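Local atomic coordinates of ornithine aminotransferase (Plasmodium falciparum, PDB entry 3LG0), a protein that belongs to the class-III pyridoxal-phosphate-dependent aminotransferases and probably transfers the delta-amino group of ornithine to 2-oxoglutarate, giving glutamate semialdehyde and glutamate. Residues A[94-99]-A[306-311]. Numbering follows the deposited sequence.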
ATOM      1  N   GLU A  94       8.801  -8.918  13.788  1.00 27.64           N
ATOM      2  CA  GLU A  94       7.908  -8.493  14.879  1.00 31.48           C
ATOM      3  C   GLU A  94       8.607  -8.492  16.226  1.00 35.85           C
ATOM      4  O   GLU A  94       8.436  -7.562  17.031  1.00 35.61           O
ATOM      5  CB  GLU A  94       6.652  -9.364  14.944  1.00 26.67           C
ATOM      6  CG  GLU A  94       5.780  -9.279  13.711  1.00 27.00           C
ATOM      7  CD  GLU A  94       4.641 -10.283  13.724  1.00 36.39           C
ATOM      8  OE1 GLU A  94       4.775 -11.333  14.389  1.00 39.88           O
ATOM      9  OE2 GLU A  94       3.614 -10.033  13.064  1.00 34.80           O
ATOM     10  N   ARG A  95       9.387  -9.545  16.465  1.00 40.26           N
ATOM     11  CA  ARG A  95      10.199  -9.654  17.674  1.00 35.67           C
ATOM     12  C   ARG A  95      11.200  -8.516  17.727  1.00 28.34           C
ATOM     13  O   ARG A  95      11.318  -7.846  18.739  1.00 32.84           O
ATOM     14  CB  ARG A  95      10.929 -10.996  17.707  1.00 36.13           C
ATOM     15  CG  ARG A  95      11.764 -11.229  18.956  1.00 50.02           C
ATOM     16  CD  ARG A  95      12.273 -12.657  19.006  1.00 46.32           C
ATOM     17  NE  ARG A  95      13.067 -13.001  17.829  1.00 51.72           N
ATOM     18  CZ  ARG A  95      13.527 -14.221  17.562  1.00 53.91           C
ATOM     19  NH1 ARG A  95      13.268 -15.229  18.385  1.00 53.15           N
ATOM     20  NH2 ARG A  95      14.249 -14.434  16.471  1.00 43.10           N
ATOM     21  N   TYR A  96      11.921  -8.300  16.630  1.00 33.97           N
ATOM     22  CA  TYR A  96      12.875  -7.192  16.556  1.00 32.00           C
ATOM     23  C   TYR A  96      12.240  -5.839  16.908  1.00 35.03           C
ATOM     24  O   TYR A  96      12.763  -5.109  17.750  1.00 39.62           O
ATOM     25  CB  TYR A  96      13.548  -7.127  15.177  1.00 36.74           C
ATOM     26  CG  TYR A  96      14.493  -5.964  15.069  1.00 44.17           C
ATOM     27  CD1 TYR A  96      15.828  -6.089  15.441  1.00 45.05           C
ATOM     28  CD2 TYR A  96      14.047  -4.725  14.633  1.00 45.45           C
ATOM     29  CE1 TYR A  96      16.694  -5.009  15.374  1.00 42.45           C
ATOM     30  CE2 TYR A  96      14.904  -3.645  14.554  1.00 45.30           C
ATOM     31  CZ  TYR A  96      16.228  -3.790  14.929  1.00 46.53           C
ATOM     32  OH  TYR A  96      17.083  -2.709  14.850  1.00 40.92           O
ATOM     33  N   LEU A  97      11.105  -5.508  16.291  1.00 32.41           N
ATOM     34  CA  LEU A  97      10.517  -4.177  16.494  1.00 37.82           C
ATOM     35  C   LEU A  97       9.944  -3.970  17.879  1.00 32.51           C
ATOM     36  O   LEU A  97      10.051  -2.881  18.432  1.00 33.61           O
ATOM     37  CB  LEU A  97       9.409  -3.879  15.475  1.00 34.54           C
ATOM     38  CG  LEU A  97       9.791  -3.555  14.038  1.00 37.17           C
ATOM     39  CD1 LEU A  97       8.520  -3.443  13.203  1.00 37.74           C
ATOM     40  CD2 LEU A  97      10.600  -2.276  13.963  1.00 35.98           C
ATOM     41  N   THR A  98       9.294  -4.999  18.417  1.00 35.26           N
ATOM     42  CA  THR A  98       8.654  -4.876  19.725  1.00 32.98           C
ATOM     43  C   THR A  98       9.723  -4.672  20.791  1.00 37.21           C
ATOM     44  O   THR A  98       9.587  -3.806  21.662  1.00 35.96           O
ATOM     45  CB  THR A  98       7.789  -6.108  20.080  1.00 34.99           C
ATOM     46  OG1 THR A  98       8.539  -7.306  19.838  1.00 32.39           O
ATOM     47  CG2 THR A  98       6.504  -6.138  19.247  1.00 28.58           C
ATOM     48  N   ASN A  99      10.786  -5.471  20.711  1.00 35.82           N
ATOM     49  CA  ASN A  99      11.916  -5.328  21.635  1.00 37.84           C
ATOM     50  C   ASN A  99      12.560  -3.952  21.533  1.00 39.94           C
ATOM     51  O   ASN A  99      12.745  -3.276  22.537  1.00 42.84           O
ATOM     52  CB  ASN A  99      12.955  -6.432  21.428  1.00 36.44           C
ATOM     53  CG  ASN A  99      12.449  -7.815  21.892  1.00 66.12           C
ATOM     54  OD1 ASN A  99      11.520  -7.920  22.706  1.00 61.46           O
ATOM     55  ND2 ASN A  99      13.067  -8.879  21.370  1.00 63.48           N
ATOM     56  N   ALA A 306      16.777  -2.127   7.672  1.00 37.25           N
ATOM     57  CA  ALA A 306      16.702  -0.676   7.576  1.00 30.20           C
ATOM     58  C   ALA A 306      16.882  -0.013   8.936  1.00 32.90           C
ATOM     59  O   ALA A 306      17.499   1.041   9.038  1.00 30.66           O
ATOM     60  CB  ALA A 306      15.377  -0.249   6.924  1.00 28.09           C
ATOM     61  N   LEU A 307      16.335  -0.622   9.985  1.00 29.89           N
ATOM     62  CA  LEU A 307      16.454  -0.051  11.321  1.00 33.38           C
ATOM     63  C   LEU A 307      17.851  -0.339  11.890  1.00 41.81           C
ATOM     64  O   LEU A 307      18.428   0.488  12.597  1.00 36.14           O
ATOM     65  CB  LEU A 307      15.342  -0.566  12.254  1.00 31.79           C
ATOM     66  CG  LEU A 307      13.913  -0.051  12.006  1.00 37.57           C
ATOM     67  CD1 LEU A 307      13.081  -0.096  13.272  1.00 43.58           C
ATOM     68  CD2 LEU A 307      13.951   1.369  11.487  1.00 41.29           C
ATOM     69  N   LYS A 308      18.394  -1.513  11.578  1.00 34.26           N
ATOM     70  CA  LYS A 308      19.764  -1.814  11.955  1.00 43.84           C
ATOM     71  C   LYS A 308      20.730  -0.779  11.381  1.00 44.13           C
ATOM     72  O   LYS A 308      21.628  -0.309  12.072  1.00 37.59           O
ATOM     73  CB  LYS A 308      20.176  -3.216  11.492  1.00 40.84           C
ATOM     74  CG  LYS A 308      19.759  -4.348  12.424  1.00 30.98           C
ATOM     75  CD  LYS A 308      20.278  -5.659  11.884  1.00 38.77           C
ATOM     76  CE  LYS A 308      19.489  -6.865  12.401  1.00 53.86           C
ATOM     77  NZ  LYS A 308      19.462  -6.968  13.890  1.00 48.76           N
ATOM     78  N   VAL A 309      20.554  -0.438  10.109  1.00 39.60           N
ATOM     79  CA  VAL A 309      21.385   0.582   9.480  1.00 37.13           C
ATOM     80  C   VAL A 309      21.232   1.931  10.191  1.00 43.55           C
ATOM     81  O   VAL A 309      22.212   2.602  10.493  1.00 45.67           O
ATOM     82  CB  VAL A 309      21.068   0.714   7.972  1.00 37.52           C
ATOM     83  CG1 VAL A 309      21.562   2.033   7.420  1.00 36.61           C
ATOM     84  CG2 VAL A 309      21.675  -0.447   7.210  1.00 37.46           C
ATOM     85  N   LEU A 310      20.002   2.326  10.467  1.00 33.93           N
ATOM     86  CA  LEU A 310      19.769   3.594  11.130  1.00 36.42           C
ATOM     87  C   LEU A 310      20.523   3.668  12.459  1.00 49.44           C
ATOM     88  O   LEU A 310      21.078   4.715  12.833  1.00 35.82           O
ATOM     89  CB  LEU A 310      18.278   3.777  11.374  1.00 31.18           C
ATOM     90  CG  LEU A 310      17.842   5.176  11.785  1.00 44.62           C
ATOM     91  CD1 LEU A 310      17.594   5.997  10.531  1.00 34.88           C
ATOM     92  CD2 LEU A 310      16.578   5.100  12.635  1.00 48.84           C
ATOM     93  N   ILE A 311      20.530   2.543  13.167  1.00 46.84           N
ATOM     94  CA  ILE A 311      21.079   2.464  14.514  1.00 44.45           C
ATOM     95  C   ILE A 311      22.601   2.273  14.505  1.00 44.51           C
ATOM     96  O   ILE A 311      23.311   3.005  15.178  1.00 41.64           O
ATOM     97  CB  ILE A 311      20.358   1.361  15.337  1.00 45.59           C
ATOM     98  CG1 ILE A 311      18.963   1.856  15.735  1.00 49.71           C
ATOM     99  CG2 ILE A 311      21.166   0.980  16.569  1.00 40.90           C
ATOM    100  CD1 ILE A 311      18.037   0.784  16.287  1.00 44.78           C
TER
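Y96 does most of the bridging here: its phenol reaches from the 94-99 helix to the turn of 306-311 built by L307, K308 and I311. The two axes stay 12.0 Å apart at their closest and run 38° from parallel, so long side chains have to span the gap. With CG swung anti to the backbone N (chi1 178°), the Y96 ring is carried straight out from its own helix, hydroxyl end leading.

L307 and K308 approach the ring obliquely, one by CE2 and the other by CE1. CB of L307 lies 3.9 Å from CE2 of Y96, an apolar touch. The K308 chain runs back toward the 94-99 helix and bends at its last torsion (chi4 -57°), which leaves NZ of K308 3.7 Å from CE1 of Y96. The hydroxyl lies against the turn, OH of Y96 3.7 Å from N of K308, too far for a hydrogen bond, with CB of L307 and CD1 of I311 also close by.

Beside this, L97 meets L307 with the two side chains crossing at about a right angle. They touch methyl to methyl, CD2 of L97 lying 3.4 Å from CD1 of L307, closer than ordinary carbon contact. The L97-L307 part is purely apolar, while K308, partly exposed like Y96, adds a charged amine by the ring.

This is helix-to-helix packing within the class-III aminotransferase fold, the L307 side chain about 10 Å from that of K262, the probable cofactor lysine, unmodified here. L307 also packs on L100 and F101 near the C-terminal end of helix 88-101. Behind that helix, L97 rests on V106 and M108 of strand 105-109, an outermost strand of the seven-stranded mixed sheet that includes 229-233 and 272-276, so the contact ties helix 297-312 to that sheet through helix 88-101.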